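PDB 1E9R: conjugal transfer protein TRWB from Escherichia coli, which probably couples DNA processing to transport in bacterial conjugation, as a hexameric, P-loop NTPase-like motor that resembles ring helicases and F1-ATPase. Local coordinates for residues Ala147-Leu152 with Ser195-Ser200; Asp183-Leu188 with Glu202-Leu207. All coordinates share one frame; numbering follows the deposited sequence.

Interaction 1: Ala147-Leu152 with Ser195-Ser200; sequences ASYGRL and SLFAGS
The backbones come nearest at Tyr149 and Phe197, whose CA atoms lie 8.9 Å apart, where one turn of helix 141-163 meets the loop that joins helices 181-188 and 201-217. That loop bends through a type I beta turn, Ser195 to Ala198, in an all-helical part of the coupling protein. The turn presents Leu196 and Phe197 to the helix. Phe197 suits its place because a long, flat apolar side chain can span the gap between the backbones: CZ lies 3.4 Å from Leu152 CD2, and CE2 is 3.8 Å from Leu152 CG, the two side chains coming from opposite directions. Leucine suits position 152 because its CG and CD2 both come against the end of the ring; with CG anti to the backbone N (chi1 169°), it directs that branch at the turn. Leu152 CD2 also meets Leu196 CD1 at 3.9 Å. An alanine in place of Phe197 would probably open a gap beside Leu152 and leave the turn with little grip on the helix. Phe197 also packs on Ala206 and Leu207 of helix 201-217, while Phe212 of a second subunit covers Tyr149 and Leu152. At the ring's edge, near its plane, the backbone O of Tyr149 lies 3.5 Å from Phe197 CZ.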
loop_
_atom_site.group_PDB
_atom_site.type_symbol
_atom_site.label_atom_id
_atom_site.label_comp_id
_atom_site.label_asym_id
_atom_site.label_seq_id
_atom_site.Cartn_x
_atom_site.Cartn_y
_atom_site.Cartn_z
ATOM N N ALA B 147 22.779 -7.074 4.118
ATOM C CA ALA B 147 23.342 -7.383 5.433
ATOM C C ALA B 147 23.691 -8.858 5.445
ATOM O O ALA B 147 24.690 -9.274 6.020
ATOM C CB ALA B 147 22.328 -7.064 6.538
ATOM N N SER B 148 22.855 -9.642 4.781
ATOM C CA SER B 148 23.049 -11.075 4.692
ATOM C C SER B 148 24.399 -11.385 4.051
ATOM O O SER B 148 25.146 -12.231 4.540
ATOM C CB SER B 148 21.919 -11.681 3.872
ATOM O OG SER B 148 22.187 -13.035 3.562
ATOM N N TYR B 149 24.701 -10.701 2.951
ATOM C CA TYR B 149 25.964 -10.888 2.246
ATOM C C TYR B 149 27.080 -10.399 3.160
ATOM O O TYR B 149 28.172 -10.971 3.182
ATOM C CB TYR B 149 25.971 -10.077 0.946
ATOM C CG TYR B 149 24.935 -10.509 -0.069
ATOM C CD1 TYR B 149 24.669 -11.855 -0.293
ATOM C CD2 TYR B 149 24.221 -9.568 -0.811
ATOM C CE1 TYR B 149 23.717 -12.259 -1.230
ATOM C CE2 TYR B 149 23.268 -9.960 -1.750
ATOM C CZ TYR B 149 23.021 -11.309 -1.953
ATOM O OH TYR B 149 22.073 -11.707 -2.872
ATOM N N GLY B 150 26.793 -9.334 3.909
ATOM C CA GLY B 150 27.765 -8.785 4.843
ATOM C C GLY B 150 28.146 -9.747 5.965
ATOM O O GLY B 150 29.314 -9.836 6.346
ATOM N N ARG B 151 27.161 -10.473 6.498
ATOM C CA ARG B 151 27.414 -11.431 7.562
ATOM C C ARG B 151 28.224 -12.582 7.005
ATOM O O ARG B 151 29.080 -13.129 7.699
ATOM C CB ARG B 151 26.099 -11.944 8.155
ATOM C CG ARG B 151 25.210 -10.816 8.634
ATOM C CD ARG B 151 24.188 -11.215 9.683
ATOM N NE ARG B 151 23.263 -10.106 9.900
ATOM C CZ ARG B 151 22.144 -9.939 9.204
ATOM N NH1 ARG B 151 21.818 -10.826 8.274
ATOM N NH2 ARG B 151 21.378 -8.872 9.401
ATOM N N LEU B 152 27.949 -12.950 5.752
ATOM C CA LEU B 152 28.681 -14.024 5.078
ATOM C C LEU B 152 30.149 -13.607 4.965
ATOM O O LEU B 152 31.045 -14.352 5.348
ATOM C CB LEU B 152 28.127 -14.277 3.672
ATOM C CG LEU B 152 29.025 -15.207 2.841
ATOM C CD1 LEU B 152 29.038 -16.606 3.447
ATOM C CD2 LEU B 152 28.536 -15.255 1.411
ATOM N N SER B 195 33.706 -19.262 -3.574
ATOM C CA SER B 195 32.946 -19.201 -4.810
ATOM C C SER B 195 31.611 -18.463 -4.768
ATOM O O SER B 195 31.072 -18.130 -5.821
ATOM C CB SER B 195 32.719 -20.620 -5.334
ATOM O OG SER B 195 33.953 -21.289 -5.503
ATOM N N LEU B 196 31.063 -18.212 -3.580
ATOM C CA LEU B 196 29.776 -17.514 -3.495
ATOM C C LEU B 196 29.872 -16.082 -3.992
ATOM O O LEU B 196 28.917 -15.556 -4.553
ATOM C CB LEU B 196 29.230 -17.527 -2.064
ATOM C CG LEU B 196 28.566 -18.849 -1.669
ATOM C CD1 LEU B 196 28.154 -18.833 -0.205
ATOM C CD2 LEU B 196 27.360 -19.079 -2.561
ATOM N N PHE B 197 31.029 -15.456 -3.804
ATOM C CA PHE B 197 31.218 -14.077 -4.246
ATOM C C PHE B 197 31.952 -13.942 -5.582
ATOM O O PHE B 197 32.513 -12.884 -5.878
ATOM C CB PHE B 197 31.973 -13.281 -3.174
ATOM C CG PHE B 197 31.136 -12.927 -1.978
ATOM C CD1 PHE B 197 29.876 -12.354 -2.140
ATOM C CD2 PHE B 197 31.600 -13.172 -0.688
ATOM C CE1 PHE B 197 29.081 -12.029 -1.033
ATOM C CE2 PHE B 197 30.813 -12.850 0.426
ATOM C CZ PHE B 197 29.547 -12.275 0.247
ATOM N N ALA B 198 31.941 -14.994 -6.396
ATOM C CA ALA B 198 32.627 -14.948 -7.683
ATOM C C ALA B 198 31.895 -15.720 -8.774
ATOM O O ALA B 198 31.061 -16.585 -8.489
ATOM C CB ALA B 198 34.045 -15.488 -7.522
ATOM N N GLY B 199 32.192 -15.380 -10.026
ATOM C CA GLY B 199 31.578 -16.086 -11.135
ATOM C C GLY B 199 30.564 -15.367 -12.002
ATOM O O GLY B 199 30.293 -15.803 -13.120
ATOM N N SER B 200 29.971 -14.288 -11.505
ATOM C CA SER B 200 28.991 -13.553 -12.303
ATOM C C SER B 200 28.896 -12.136 -11.788
ATOM O O SER B 200 29.444 -11.822 -10.729
ATOM C CB SER B 200 27.618 -14.214 -12.225
ATOM O OG SER B 200 27.096 -14.128 -10.912
#

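Interaction 2: Asp183-Leu188 with Glu202-Leu207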
loop_
_atom_site.group_PDB
_atom_site.type_symbol
_atom_site.label_atom_id
_atom_site.label_comp_id
_atom_site.label_asym_id
_atom_site.label_seq_id
_atom_site.Cartn_x
_atom_site.Cartn_y
_atom_site.Cartn_z
ATOM N N ASP B 183 42.283 -9.097 -4.163
ATOM C CA ASP B 183 43.027 -9.641 -3.038
ATOM C C ASP B 183 42.088 -10.268 -2.040
ATOM O O ASP B 183 42.415 -11.295 -1.441
ATOM C CB ASP B 183 43.843 -8.556 -2.354
ATOM C CG ASP B 183 44.975 -8.062 -3.217
ATOM O OD1 ASP B 183 45.662 -8.911 -3.825
ATOM O OD2 ASP B 183 45.185 -6.832 -3.283
ATOM N N LEU B 184 40.921 -9.645 -1.864
ATOM C CA LEU B 184 39.916 -10.152 -0.938
ATOM C C LEU B 184 39.540 -11.538 -1.417
ATOM O O LEU B 184 39.574 -12.506 -0.653
ATOM C CB LEU B 184 38.678 -9.268 -0.949
ATOM C CG LEU B 184 37.837 -9.262 0.330
ATOM C CD1 LEU B 184 36.494 -8.630 0.007
ATOM C CD2 LEU B 184 37.647 -10.662 0.879
ATOM N N ARG B 185 39.176 -11.620 -2.694
ATOM C CA ARG B 185 38.809 -12.889 -3.318
ATOM C C ARG B 185 39.857 -13.952 -2.996
ATOM O O ARG B 185 39.528 -15.070 -2.613
ATOM C CB ARG B 185 38.717 -12.718 -4.834
ATOM C CG ARG B 185 37.488 -11.971 -5.330
ATOM C CD ARG B 185 36.434 -12.959 -5.783
ATOM N NE ARG B 185 35.253 -12.318 -6.353
ATOM C CZ ARG B 185 35.265 -11.529 -7.420
ATOM N NH1 ARG B 185 36.406 -11.265 -8.033
ATOM N NH2 ARG B 185 34.136 -10.999 -7.868
ATOM N N GLY B 186 41.127 -13.594 -3.153
ATOM C CA GLY B 186 42.198 -14.532 -2.872
ATOM C C GLY B 186 42.229 -14.933 -1.411
ATOM O O GLY B 186 42.451 -16.103 -1.079
ATOM N N PHE B 187 42.014 -13.957 -0.529
ATOM C CA PHE B 187 42.003 -14.239 0.896
ATOM C C PHE B 187 40.869 -15.211 1.199
ATOM O O PHE B 187 41.021 -16.140 1.989
ATOM C CB PHE B 187 41.796 -12.966 1.705
ATOM C CG PHE B 187 41.847 -13.197 3.179
ATOM C CD1 PHE B 187 43.064 -13.371 3.823
ATOM C CD2 PHE B 187 40.677 -13.310 3.918
ATOM C CE1 PHE B 187 43.121 -13.657 5.184
ATOM C CE2 PHE B 187 40.718 -13.596 5.279
ATOM C CZ PHE B 187 41.944 -13.770 5.914
ATOM N N LEU B 188 39.728 -14.994 0.555
ATOM C CA LEU B 188 38.564 -15.853 0.757
ATOM C C LEU B 188 38.724 -17.269 0.225
ATOM O O LEU B 188 37.990 -18.171 0.641
ATOM C CB LEU B 188 37.322 -15.216 0.143
ATOM C CG LEU B 188 36.793 -14.039 0.957
ATOM C CD1 LEU B 188 35.639 -13.386 0.219
ATOM C CD2 LEU B 188 36.362 -14.533 2.340
ATOM N N GLU B 202 26.289 -10.760 -10.727
ATOM C CA GLU B 202 25.445 -10.851 -9.540
ATOM C C GLU B 202 26.283 -11.146 -8.289
ATOM O O GLU B 202 26.109 -10.523 -7.233
ATOM C CB GLU B 202 24.393 -11.939 -9.730
ATOM C CG GLU B 202 23.455 -12.067 -8.552
ATOM C CD GLU B 202 22.657 -10.801 -8.292
ATOM O OE1 GLU B 202 22.601 -9.921 -9.181
ATOM O OE2 GLU B 202 22.074 -10.690 -7.192
ATOM N N ALA B 203 27.197 -12.096 -8.419
ATOM C CA ALA B 203 28.076 -12.455 -7.321
ATOM C C ALA B 203 28.958 -11.262 -6.925
ATOM O O ALA B 203 29.169 -11.009 -5.740
ATOM C CB ALA B 203 28.939 -13.651 -7.724
ATOM N N SER B 204 29.466 -10.540 -7.925
ATOM C CA SER B 204 30.319 -9.373 -7.697
ATOM C C SER B 204 29.528 -8.287 -7.007
ATOM O O SER B 204 30.039 -7.592 -6.127
ATOM C CB SER B 204 30.856 -8.817 -9.021
ATOM O OG SER B 204 31.842 -9.671 -9.577
ATOM N N LYS B 205 28.281 -8.137 -7.432
ATOM C CA LYS B 205 27.392 -7.146 -6.862
ATOM C C LYS B 205 27.150 -7.484 -5.395
ATOM O O LYS B 205 27.139 -6.603 -4.521
ATOM C CB LYS B 205 26.077 -7.150 -7.621
ATOM C CG LYS B 205 25.028 -6.296 -6.976
ATOM C CD LYS B 205 23.768 -6.264 -7.807
ATOM C CE LYS B 205 22.688 -5.460 -7.091
ATOM N NZ LYS B 205 21.415 -5.421 -7.861
ATOM N N ALA B 206 26.961 -8.774 -5.133
ATOM C CA ALA B 206 26.745 -9.251 -3.778
ATOM C C ALA B 206 27.954 -8.900 -2.908
ATOM O O ALA B 206 27.795 -8.381 -1.807
ATOM C CB ALA B 206 26.514 -10.745 -3.789
ATOM N N LEU B 207 29.162 -9.164 -3.410
ATOM C CA LEU B 207 30.387 -8.857 -2.663
ATOM C C LEU B 207 30.443 -7.362 -2.378
ATOM O O LEU B 207 30.704 -6.950 -1.248
ATOM C CB LEU B 207 31.637 -9.247 -3.460
ATOM C CG LEU B 207 32.886 -9.731 -2.705
ATOM C CD1 LEU B 207 34.134 -9.423 -3.521
ATOM C CD2 LEU B 207 32.980 -9.064 -1.358
#
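Leu184 reaches tip to tip for Leu207, its CD1 3.8 Å from Leu207 CD2, and this apolar touch lies between segments 183-188 and 202-207, whose axes cross at 93° and approach to 13.0 Å. That is too far for backbones to meet, so long side chains must span the distance. Leucine fits both positions, since each points from its own helix toward the other and each is buried. A chi1 of -154° swings the Leu184 branch away from its own backbone N and toward Leu207, which buries more surface than Leu184, 71 Å² against 28 Å².

Arg185 works on the more open flank. Its chain bends at chi2 (-98°) and brings the guanidinium beside helix 201-217, where NH2 is 3.2 Å from Ser204 OG, the hydroxyl lying at the group's edge and in its plane. Arg185 NE is 4.2 Å from Leu207 CD1. The carbonyl O of Phe197 accepts a hydrogen bond from NE, which helps fix the rotation of the guanidinium. A serine is small enough to let the guanidinium edge come alongside, and its hydroxyl is weakly hydrogen-bonded back to the O of Ser200. Leu153 of helix 141-163 packs on Leu184, and Phe181 from the start of helix 181-188 touches Ser204 and Leu207, so the crossing is filled in by a third helix and by the first turn of helix 181-188 itself.

How the interactions relate
Interactions 1 and 2 lie about 7 Å apart, centre to centre, and their segments alternate along the chain. Interaction 1 joins helix 141-163 to the connecting loop and is buried and apolar; interaction 2 joins the two helices that this loop links, is only partly buried, and adds an arginine and a serine to its leucine pair. Phe197 belongs to both surroundings, serving interaction 1 by its ring and interaction 2 by its backbone carbonyl. Ala198 N also packs on Ala203 CB. Both contacts touch the second subunit, placing this helical region at an interface of the hexamer.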